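Response regulator aspartate phosphatase H (Bacillus subtilis, PDB 3Q15) dephosphorylates the sporulation phosphotransferase Spo0F and also acts on the response regulator ComA, thereby controlling both sporulation and competence and keeping them apart in time. Local coordinates at residues G13-E18 and E32-E37; Q40-M45 and D50-Y55; M58-Q63 and K93-L98. One frame throughout, in Å; residues are numbered along the deposited sequence.

Contact 1: residues G13-E18 and E32-E37; sequences GVKINE and EILKAE
Lys15 reaches from helix 9-24 across to Glu37 and brushes Leu34 on the way. Its chain starts out extended, with CG opposite the backbone N (chi1 177°), which takes CD to 4.0 Å from Glu37 CB; the bend at chi3 then turns CE and NZ toward the carboxylate. There NZ makes a salt bridge to Glu37 OE1 at 3.2 Å, on the anti side of that oxygen and slightly out of the carboxylate plane. Asp41 is the stronger partner of the same NZ, so two carboxylates share the one charge. Nearer its root, Lys15 CG lies 4.3 Å from Leu34 CD2.

One turn on, Glu18 meets the other branch of the same leucine: its CG presses on Leu34 CD1 at 3.4 Å, a tight aliphatic touch made by the stem of an acidic side chain. Leu34 thus has one methyl toward each of the two charged residues.

The helical segments run nearly antiparallel, at 163° with axes 9.4 Å apart. Among the neighbours, Leu34 also packs on Trp19 and Met22 of helix 9-24, while Ile16 touches Val38 and leans on helix 49-67, and Val14 and Asn17 face helix 93-113.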
loop_
_atom_site.group_PDB
_atom_site.type_symbol
_atom_site.label_atom_id
_atom_site.label_comp_id
_atom_site.label_asym_id
_atom_site.label_seq_id
_atom_site.Cartn_x
_atom_site.Cartn_y
_atom_site.Cartn_z
ATOM N N GLY A 13 13.348 20.150 1.171
ATOM C CA GLY A 13 13.756 19.111 0.244
ATOM C C GLY A 13 13.339 19.375 -1.194
ATOM O O GLY A 13 14.127 19.173 -2.117
ATOM N N VAL A 14 12.101 19.819 -1.390
ATOM C CA VAL A 14 11.609 20.075 -2.738
ATOM C C VAL A 14 12.250 21.316 -3.363
ATOM O O VAL A 14 12.376 21.400 -4.582
ATOM C CB VAL A 14 10.069 20.174 -2.805
ATOM C CG1 VAL A 14 9.437 18.831 -2.471
ATOM C CG2 VAL A 14 9.554 21.268 -1.883
ATOM N N LYS A 15 12.657 22.272 -2.534
ATOM C CA LYS A 15 13.380 23.435 -3.036
ATOM C C LYS A 15 14.774 23.020 -3.508
ATOM O O LYS A 15 15.283 23.542 -4.502
ATOM C CB LYS A 15 13.474 24.537 -1.977
ATOM C CG LYS A 15 14.277 25.747 -2.429
ATOM C CD LYS A 15 14.206 26.885 -1.424
ATOM C CE LYS A 15 12.789 27.431 -1.305
ATOM N NZ LYS A 15 12.720 28.638 -0.434
ATOM N N ILE A 16 15.378 22.075 -2.792
ATOM C CA ILE A 16 16.648 21.481 -3.207
ATOM C C ILE A 16 16.484 20.745 -4.541
ATOM O O ILE A 16 17.360 20.796 -5.404
ATOM C CB ILE A 16 17.203 20.516 -2.135
ATOM C CG1 ILE A 16 17.582 21.287 -0.869
ATOM C CG2 ILE A 16 18.411 19.756 -2.667
ATOM C CD1 ILE A 16 18.195 20.433 0.218
ATOM N N ASN A 17 15.351 20.066 -4.700
ATOM C CA ASN A 17 15.003 19.428 -5.963
ATOM C C ASN A 17 14.980 20.448 -7.093
ATOM O O ASN A 17 15.406 20.161 -8.211
ATOM C CB ASN A 17 13.626 18.764 -5.868
ATOM C CG ASN A 17 13.626 17.537 -4.981
ATOM O OD1 ASN A 17 14.638 17.196 -4.363
ATOM N ND2 ASN A 17 12.483 16.865 -4.907
ATOM N N GLU A 18 14.456 21.634 -6.797
ATOM C CA GLU A 18 14.379 22.696 -7.784
ATOM C C GLU A 18 15.778 23.221 -8.056
ATOM O O GLU A 18 16.137 23.505 -9.198
ATOM C CB GLU A 18 13.477 23.830 -7.291
ATOM C CG GLU A 18 13.356 24.979 -8.272
ATOM C CD GLU A 18 12.779 24.546 -9.604
ATOM O OE1 GLU A 18 13.095 25.193 -10.625
ATOM O OE2 GLU A 18 12.006 23.564 -9.628
ATOM N N GLU A 32 22.389 29.560 -8.074
ATOM C CA GLU A 32 22.923 30.350 -6.969
ATOM C C GLU A 32 21.804 30.925 -6.101
ATOM O O GLU A 32 21.885 30.899 -4.872
ATOM C CB GLU A 32 23.832 31.467 -7.487
ATOM C CG GLU A 32 25.132 30.977 -8.110
ATOM C CD GLU A 32 26.059 30.311 -7.104
ATOM O OE1 GLU A 32 25.770 30.362 -5.890
ATOM O OE2 GLU A 32 27.082 29.735 -7.528
ATOM N N ILE A 33 20.762 31.443 -6.741
ATOM C CA ILE A 33 19.609 31.964 -6.018
ATOM C C ILE A 33 19.005 30.889 -5.117
ATOM O O ILE A 33 18.859 31.082 -3.909
ATOM C CB ILE A 33 18.527 32.493 -6.985
ATOM C CG1 ILE A 33 19.067 33.675 -7.792
ATOM C CG2 ILE A 33 17.273 32.898 -6.221
ATOM C CD1 ILE A 33 18.088 34.225 -8.808
ATOM N N LEU A 34 18.662 29.752 -5.710
ATOM C CA LEU A 34 18.044 28.665 -4.961
ATOM C C LEU A 34 18.958 28.126 -3.862
ATOM O O LEU A 34 18.500 27.822 -2.763
ATOM C CB LEU A 34 17.592 27.551 -5.905
ATOM C CG LEU A 34 16.386 27.950 -6.762
ATOM C CD1 LEU A 34 16.145 26.951 -7.881
ATOM C CD2 LEU A 34 15.144 28.110 -5.897
ATOM N N LYS A 35 20.249 28.020 -4.160
ATOM C CA LYS A 35 21.226 27.591 -3.166
ATOM C C LYS A 35 21.225 28.541 -1.972
ATOM O O LYS A 35 21.295 28.107 -0.821
ATOM C CB LYS A 35 22.621 27.525 -3.789
ATOM C CG LYS A 35 23.741 27.151 -2.824
ATOM C CD LYS A 35 25.064 26.989 -3.568
ATOM C CE LYS A 35 26.170 26.468 -2.661
ATOM N NZ LYS A 35 26.557 27.456 -1.617
ATOM N N ALA A 36 21.141 29.839 -2.250
ATOM C CA ALA A 36 21.127 30.849 -1.198
ATOM C C ALA A 36 19.858 30.755 -0.358
ATOM O O ALA A 36 19.900 30.914 0.863
ATOM C CB ALA A 36 21.275 32.252 -1.792
ATOM N N GLU A 37 18.731 30.500 -1.012
ATOM C CA GLU A 37 17.463 30.367 -0.303
ATOM C C GLU A 37 17.476 29.162 0.624
ATOM O O GLU A 37 17.049 29.248 1.773
ATOM C CB GLU A 37 16.295 30.257 -1.285
ATOM C CG GLU A 37 16.064 31.507 -2.117
ATOM C CD GLU A 37 14.828 31.404 -2.986
ATOM O OE1 GLU A 37 14.002 30.501 -2.742
ATOM O OE2 GLU A 37 14.685 32.225 -3.915
#

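Contact 2: residues Q40-M45 and D50-Y55; sequences QDIQQM and DLLIYY
Ile42 feeds both of its branches into residues 50-55. Its first torsion puts CG1 beside the backbone N (chi1 -68°) and the chain runs straight on, laying CD1 over one face of the Tyr55 ring. The methyl stands 4.1 Å from the ring centroid and 24° off the normal, a CH-pi contact shifted toward the rim, where Tyr55 CG is 3.8 Å from CD1. The same CD1 also comes within 4.2 Å of Leu51 CD1. The other branch, CG2, meets Leu52 CD2 at 3.7 Å.

Met45 adds to the same patch, on Leu51 and Leu52. Its chain is stretched as far as SD and bends only at the last torsion, curling CE back against the leucines. SD rests 3.6 Å from Leu51 CD1. CE lies 3.9 Å from Leu52 CD2, and here the side chains of Met45 and Leu52 slide past each other in opposite directions. Leu52 therefore has one methyl, CD2, serving both Ile42 and Met45, and the tight part of the contact is held by van der Waals contact alone.

The looser side is quite different: Ile42, Met45 and Tyr55 are all partly exposed, and the exposed Gln40 and Gln43 take no part. At this margin the Tyr55 hydroxyl is tied to Glu39 by a hydrogen bond. In this assembly Met45 and Leu52 each also pack against an aromatic side chain of another protein, so there the margin is covered by protein and not by solvent.

Within the fold, residues 40-45 are laid against the start of helix 49-67. Met45 extends the packing to Ser9 and Val12 of helix 9-24, and Leu51 carries it to Phe106 of helix 93-113.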
loop_
_atom_site.group_PDB
_atom_site.type_symbol
_atom_site.label_atom_id
_atom_site.label_comp_id
_atom_site.label_asym_id
_atom_site.label_seq_id
_atom_site.Cartn_x
_atom_site.Cartn_y
_atom_site.Cartn_z
ATOM N N GLN A 40 19.137 29.579 3.855
ATOM C CA GLN A 40 18.371 30.382 4.794
ATOM C C GLN A 40 17.291 29.535 5.457
ATOM O O GLN A 40 17.123 29.570 6.676
ATOM C CB GLN A 40 17.748 31.590 4.092
ATOM C CG GLN A 40 18.762 32.612 3.599
ATOM C CD GLN A 40 19.519 33.275 4.737
ATOM O OE1 GLN A 40 19.056 33.290 5.878
ATOM N NE2 GLN A 40 20.691 33.825 4.432
ATOM N N ASP A 41 16.565 28.770 4.647
ATOM C CA ASP A 41 15.470 27.949 5.150
ATOM C C ASP A 41 15.942 26.950 6.203
ATOM O O ASP A 41 15.244 26.696 7.184
ATOM C CB ASP A 41 14.773 27.210 4.004
ATOM C CG ASP A 41 14.168 28.155 2.980
ATOM O OD1 ASP A 41 13.943 27.722 1.830
ATOM O OD2 ASP A 41 13.925 29.331 3.326
ATOM N N ILE A 42 17.129 26.389 5.992
ATOM C CA ILE A 42 17.689 25.408 6.920
ATOM C C ILE A 42 17.895 25.985 8.324
ATOM O O ILE A 42 17.756 25.278 9.325
ATOM C CB ILE A 42 19.010 24.818 6.388
ATOM C CG1 ILE A 42 18.735 23.953 5.157
ATOM C CG2 ILE A 42 19.702 24.006 7.463
ATOM C CD1 ILE A 42 19.957 23.281 4.594
ATOM N N GLN A 43 18.209 27.275 8.392
ATOM C CA GLN A 43 18.411 27.947 9.671
ATOM C C GLN A 43 17.118 28.009 10.481
ATOM O O GLN A 43 17.135 28.339 11.666
ATOM C CB GLN A 43 18.961 29.359 9.451
ATOM C CG GLN A 43 20.245 29.405 8.637
ATOM C CD GLN A 43 20.764 30.817 8.443
ATOM O OE1 GLN A 43 20.261 31.766 9.050
ATOM N NE2 GLN A 43 21.774 30.965 7.594
ATOM N N GLN A 44 16.000 27.693 9.832
ATOM C CA GLN A 44 14.695 27.697 10.485
ATOM C C GLN A 44 13.987 26.354 10.306
ATOM O O GLN A 44 12.796 26.225 10.590
ATOM C CB GLN A 44 13.822 28.824 9.922
ATOM C CG GLN A 44 14.343 30.226 10.202
ATOM C CD GLN A 44 14.156 30.643 11.649
ATOM O OE1 GLN A 44 15.121 30.962 12.345
ATOM N NE2 GLN A 44 12.910 30.650 12.108
ATOM N N MET A 45 14.728 25.355 9.837
ATOM C CA MET A 45 14.151 24.050 9.530
ATOM C C MET A 45 14.104 23.134 10.747
ATOM O O MET A 45 14.988 23.175 11.602
ATOM C CB MET A 45 14.944 23.370 8.411
ATOM C CG MET A 45 14.379 22.025 7.969
ATOM S SD MET A 45 15.436 21.182 6.776
ATOM C CE MET A 45 16.858 20.789 7.795
ATOM N N ASP A 50 18.989 13.862 7.555
ATOM C CA ASP A 50 18.923 13.297 6.211
ATOM C C ASP A 50 18.836 14.411 5.177
ATOM O O ASP A 50 19.419 14.318 4.096
ATOM C CB ASP A 50 17.717 12.369 6.061
ATOM C CG ASP A 50 17.791 11.161 6.969
ATOM O OD1 ASP A 50 18.910 10.671 7.229
ATOM O OD2 ASP A 50 16.720 10.702 7.420
ATOM N N LEU A 51 18.092 15.461 5.516
ATOM C CA LEU A 51 17.960 16.622 4.650
ATOM C C LEU A 51 19.315 17.302 4.497
ATOM O O LEU A 51 19.714 17.666 3.391
ATOM C CB LEU A 51 16.927 17.599 5.222
ATOM C CG LEU A 51 16.515 18.805 4.364
ATOM C CD1 LEU A 51 17.619 19.854 4.311
ATOM C CD2 LEU A 51 16.114 18.362 2.963
ATOM N N LEU A 52 20.022 17.459 5.614
ATOM C CA LEU A 52 21.332 18.106 5.615
ATOM C C LEU A 52 22.349 17.356 4.756
ATOM O O LEU A 52 23.216 17.968 4.137
ATOM C CB LEU A 52 21.868 18.245 7.040
ATOM C CG LEU A 52 21.008 19.029 8.031
ATOM C CD1 LEU A 52 21.712 19.123 9.375
ATOM C CD2 LEU A 52 20.692 20.413 7.493
ATOM N N ILE A 53 22.247 16.031 4.736
ATOM C CA ILE A 53 23.101 15.216 3.882
ATOM C C ILE A 53 22.784 15.496 2.422
ATOM O O ILE A 53 23.683 15.687 1.608
ATOM C CB ILE A 53 22.908 13.714 4.152
ATOM C CG1 ILE A 53 23.379 13.360 5.564
ATOM C CG2 ILE A 53 23.661 12.889 3.118
ATOM C CD1 ILE A 53 23.290 11.888 5.869
ATOM N N TYR A 54 21.494 15.526 2.099
ATOM C CA TYR A 54 21.042 15.831 0.746
ATOM C C TYR A 54 21.535 17.217 0.334
ATOM O O TYR A 54 21.957 17.429 -0.805
ATOM C CB TYR A 54 19.514 15.757 0.680
ATOM C CG TYR A 54 18.917 15.986 -0.691
ATOM C CD1 TYR A 54 19.629 15.695 -1.848
ATOM C CD2 TYR A 54 17.633 16.503 -0.827
ATOM C CE1 TYR A 54 19.075 15.908 -3.100
ATOM C CE2 TYR A 54 17.075 16.719 -2.069
ATOM C CZ TYR A 54 17.800 16.421 -3.203
ATOM O OH TYR A 54 17.240 16.641 -4.445
ATOM N N TYR A 55 21.495 18.154 1.276
ATOM C CA TYR A 55 21.996 19.504 1.041
ATOM C C TYR A 55 23.493 19.519 0.727
ATOM O O TYR A 55 23.927 20.180 -0.218
ATOM C CB TYR A 55 21.703 20.405 2.245
ATOM C CG TYR A 55 22.555 21.655 2.286
ATOM C CD1 TYR A 55 22.220 22.774 1.536
ATOM C CD2 TYR A 55 23.697 21.711 3.072
ATOM C CE1 TYR A 55 23.003 23.916 1.569
ATOM C CE2 TYR A 55 24.484 22.849 3.111
ATOM C CZ TYR A 55 24.131 23.948 2.358
ATOM O OH TYR A 55 24.914 25.078 2.396
#

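Contact 3: residues M58-Q63 and K93-L98; sequences MCFRHQ and KKLTGL
Leu95 gives up the most surface here, pushing one methyl between Phe60 and Arg61 of helix 49-67. With CG opposite the backbone N (chi1 170°), the isobutyl group points across to the facing helix, and CD2 does all the touching. It meets the Phe60 ring at the rim rather than over a face: CD2 lies close to the ring plane, 3.7 Å from Phe60 CD2 and 4.1 Å from Phe60 CE2. Leu57 and Leu64, one turn to each side along helix 49-67, also pack on Leu95, so the leucine sits in a row of apolar side chains.

Arg61 takes part through its stem: the bend at chi2 brings its CD to 4.2 Å from Leu95 CD2, and the chain runs on extended (chi3 179°) to NE. Arg61 NE gives its hydrogen to a water 2.7 Å away, which lies at the edge of the guanidinium, in its plane. That water in turn donates to Thr96 OG1 at 3.0 Å; the rest of the guanidinium lies farther from Thr96 than NE does. The hydroxyl is also hydrogen-bonded to Gln92 O, so Thr96 links the bridge to the residue just before helix 93-113. Leu85 and Ile88 of helix 81-89 and Ile23 of helix 9-24 line the arginine.

Phe60 has a further neighbour, an apolar side chain of another protein chain in the assembly. The contact is ordinary helix-to-helix packing. It joins the last helix of the N-terminal three-helix bundle of this Rap protein to helix 93-113, which runs on into the predicted first TPR at 101-134.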
loop_
_atom_site.group_PDB
_atom_site.type_symbol
_atom_site.label_atom_id
_atom_site.label_comp_id
_atom_site.label_asym_id
_atom_site.label_seq_id
_atom_site.Cartn_x
_atom_site.Cartn_y
_atom_site.Cartn_z
ATOM N N MET A 58 24.249 18.059 -2.599
ATOM C CA MET A 58 23.873 19.019 -3.631
ATOM C C MET A 58 24.914 20.132 -3.742
ATOM O O MET A 58 25.224 20.586 -4.841
ATOM C CB MET A 58 22.481 19.603 -3.382
ATOM C CG MET A 58 21.929 20.366 -4.575
ATOM S SD MET A 58 21.770 19.330 -6.045
ATOM C CE MET A 58 20.648 18.067 -5.446
ATOM N N CYS A 59 25.456 20.563 -2.607
ATOM C CA CYS A 59 26.532 21.550 -2.604
ATOM C C CYS A 59 27.713 21.060 -3.439
ATOM O O CYS A 59 28.359 21.841 -4.139
ATOM C CB CYS A 59 26.997 21.853 -1.175
ATOM S SG CYS A 59 25.888 22.921 -0.224
ATOM N N PHE A 60 27.985 19.762 -3.357
ATOM C CA PHE A 60 29.095 19.159 -4.083
ATOM C C PHE A 60 28.763 19.087 -5.569
ATOM O O PHE A 60 29.591 19.410 -6.422
ATOM C CB PHE A 60 29.394 17.763 -3.526
ATOM C CG PHE A 60 30.588 17.091 -4.153
ATOM C CD1 PHE A 60 31.875 17.471 -3.806
ATOM C CD2 PHE A 60 30.421 16.067 -5.072
ATOM C CE1 PHE A 60 32.975 16.852 -4.378
ATOM C CE2 PHE A 60 31.517 15.444 -5.646
ATOM C CZ PHE A 60 32.795 15.836 -5.298
ATOM N N ARG A 61 27.540 18.666 -5.867
ATOM C CA ARG A 61 27.069 18.591 -7.242
ATOM C C ARG A 61 27.074 19.982 -7.868
ATOM O O ARG A 61 27.438 20.146 -9.032
ATOM C CB ARG A 61 25.666 17.981 -7.287
ATOM C CG ARG A 61 25.105 17.811 -8.682
ATOM C CD ARG A 61 26.044 17.011 -9.574
ATOM N NE ARG A 61 25.475 16.824 -10.906
ATOM C CZ ARG A 61 25.589 17.707 -11.891
ATOM N NH1 ARG A 61 26.259 18.833 -11.695
ATOM N NH2 ARG A 61 25.038 17.466 -13.072
ATOM N N HIS A 62 26.681 20.981 -7.084
ATOM C CA HIS A 62 26.687 22.367 -7.535
ATOM C C HIS A 62 28.099 22.831 -7.883
ATOM O O HIS A 62 28.301 23.568 -8.848
ATOM C CB HIS A 62 26.083 23.281 -6.467
ATOM C CG HIS A 62 26.111 24.735 -6.827
ATOM N ND1 HIS A 62 25.046 25.376 -7.423
ATOM C CD2 HIS A 62 27.076 25.674 -6.674
ATOM C CE1 HIS A 62 25.354 26.647 -7.622
ATOM N NE2 HIS A 62 26.580 26.853 -7.176
ATOM N N GLN A 63 29.074 22.398 -7.090
ATOM C CA GLN A 63 30.466 22.771 -7.326
ATOM C C GLN A 63 31.010 22.086 -8.580
ATOM O O GLN A 63 31.786 22.672 -9.333
ATOM C CB GLN A 63 31.334 22.434 -6.112
ATOM C CG GLN A 63 32.775 22.919 -6.227
ATOM C CD GLN A 63 32.874 24.430 -6.357
ATOM O OE1 GLN A 63 32.146 25.169 -5.694
ATOM N NE2 GLN A 63 33.773 24.896 -7.221
ATOM N N LYS A 93 28.634 8.168 -10.615
ATOM C CA LYS A 93 27.505 7.245 -10.528
ATOM C C LYS A 93 26.834 7.228 -9.156
ATOM O O LYS A 93 25.618 7.392 -9.056
ATOM C CB LYS A 93 27.933 5.826 -10.908
ATOM C CG LYS A 93 28.183 5.631 -12.392
ATOM C CD LYS A 93 28.536 4.185 -12.703
ATOM C CE LYS A 93 28.716 3.970 -14.199
ATOM N NZ LYS A 93 29.781 4.849 -14.759
ATOM N N LYS A 94 27.623 7.014 -8.106
ATOM C CA LYS A 94 27.073 6.883 -6.758
ATOM C C LYS A 94 26.427 8.175 -6.281
ATOM O O LYS A 94 25.396 8.148 -5.617
ATOM C CB LYS A 94 28.143 6.422 -5.765
ATOM C CG LYS A 94 28.672 5.024 -6.043
ATOM C CD LYS A 94 29.627 4.558 -4.956
ATOM C CE LYS A 94 30.105 3.137 -5.221
ATOM N NZ LYS A 94 31.042 2.649 -4.170
ATOM N N LEU A 95 27.038 9.304 -6.626
ATOM C CA LEU A 95 26.508 10.611 -6.259
ATOM C C LEU A 95 25.189 10.869 -6.974
ATOM O O LEU A 95 24.196 11.264 -6.362
ATOM C CB LEU A 95 27.504 11.711 -6.624
ATOM C CG LEU A 95 26.953 13.133 -6.515
ATOM C CD1 LEU A 95 26.596 13.460 -5.069
ATOM C CD2 LEU A 95 27.939 14.147 -7.075
ATOM N N THR A 96 25.189 10.640 -8.281
ATOM C CA THR A 96 24.006 10.883 -9.091
ATOM C C THR A 96 22.853 9.988 -8.638
ATOM O O THR A 96 21.709 10.429 -8.559
ATOM C CB THR A 96 24.307 10.667 -10.587
ATOM O OG1 THR A 96 25.387 11.524 -10.978
ATOM C CG2 THR A 96 23.090 10.983 -11.438
ATOM N N GLY A 97 23.165 8.733 -8.332
ATOM C CA GLY A 97 22.167 7.793 -7.858
ATOM C C GLY A 97 21.575 8.182 -6.514
ATOM O O GLY A 97 20.369 8.073 -6.306
ATOM N N LEU A 98 22.424 8.636 -5.598
ATOM C CA LEU A 98 21.960 9.036 -4.274
ATOM C C LEU A 98 21.100 10.294 -4.347
ATOM O O LEU A 98 20.053 10.377 -3.702
ATOM C CB LEU A 98 23.143 9.249 -3.330
ATOM C CG LEU A 98 22.800 9.406 -1.848
ATOM C CD1 LEU A 98 21.737 8.399 -1.422
ATOM C CD2 LEU A 98 24.055 9.264 -0.998
HETATM O O HOH W 1 24.414 14.335 -10.455
#

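Overall arrangement
Contacts 1 and 2 lie within the N-terminal bundle and share helix 28-41, whereas contact 3 ties the bundle's last helix, 49-67, also used by contact 2, to helix 93-113. Depth and polarity do not run in step. Contact 1 is at the surface and combines an ion pair with aliphatic stems; contact 2, partly buried, is wholly apolar across its segments; contact 3, though buried, pairs a methyl against an aromatic rim with a water between two polar groups. Contacts 1 and 2 meet directly, Asn17 OD1 lying 2.7 Å from Tyr54 OH. Contact 1 reaches contact 3 through Glu32 and His62, while contacts 2 and 3 simply follow each other along helix 49-67.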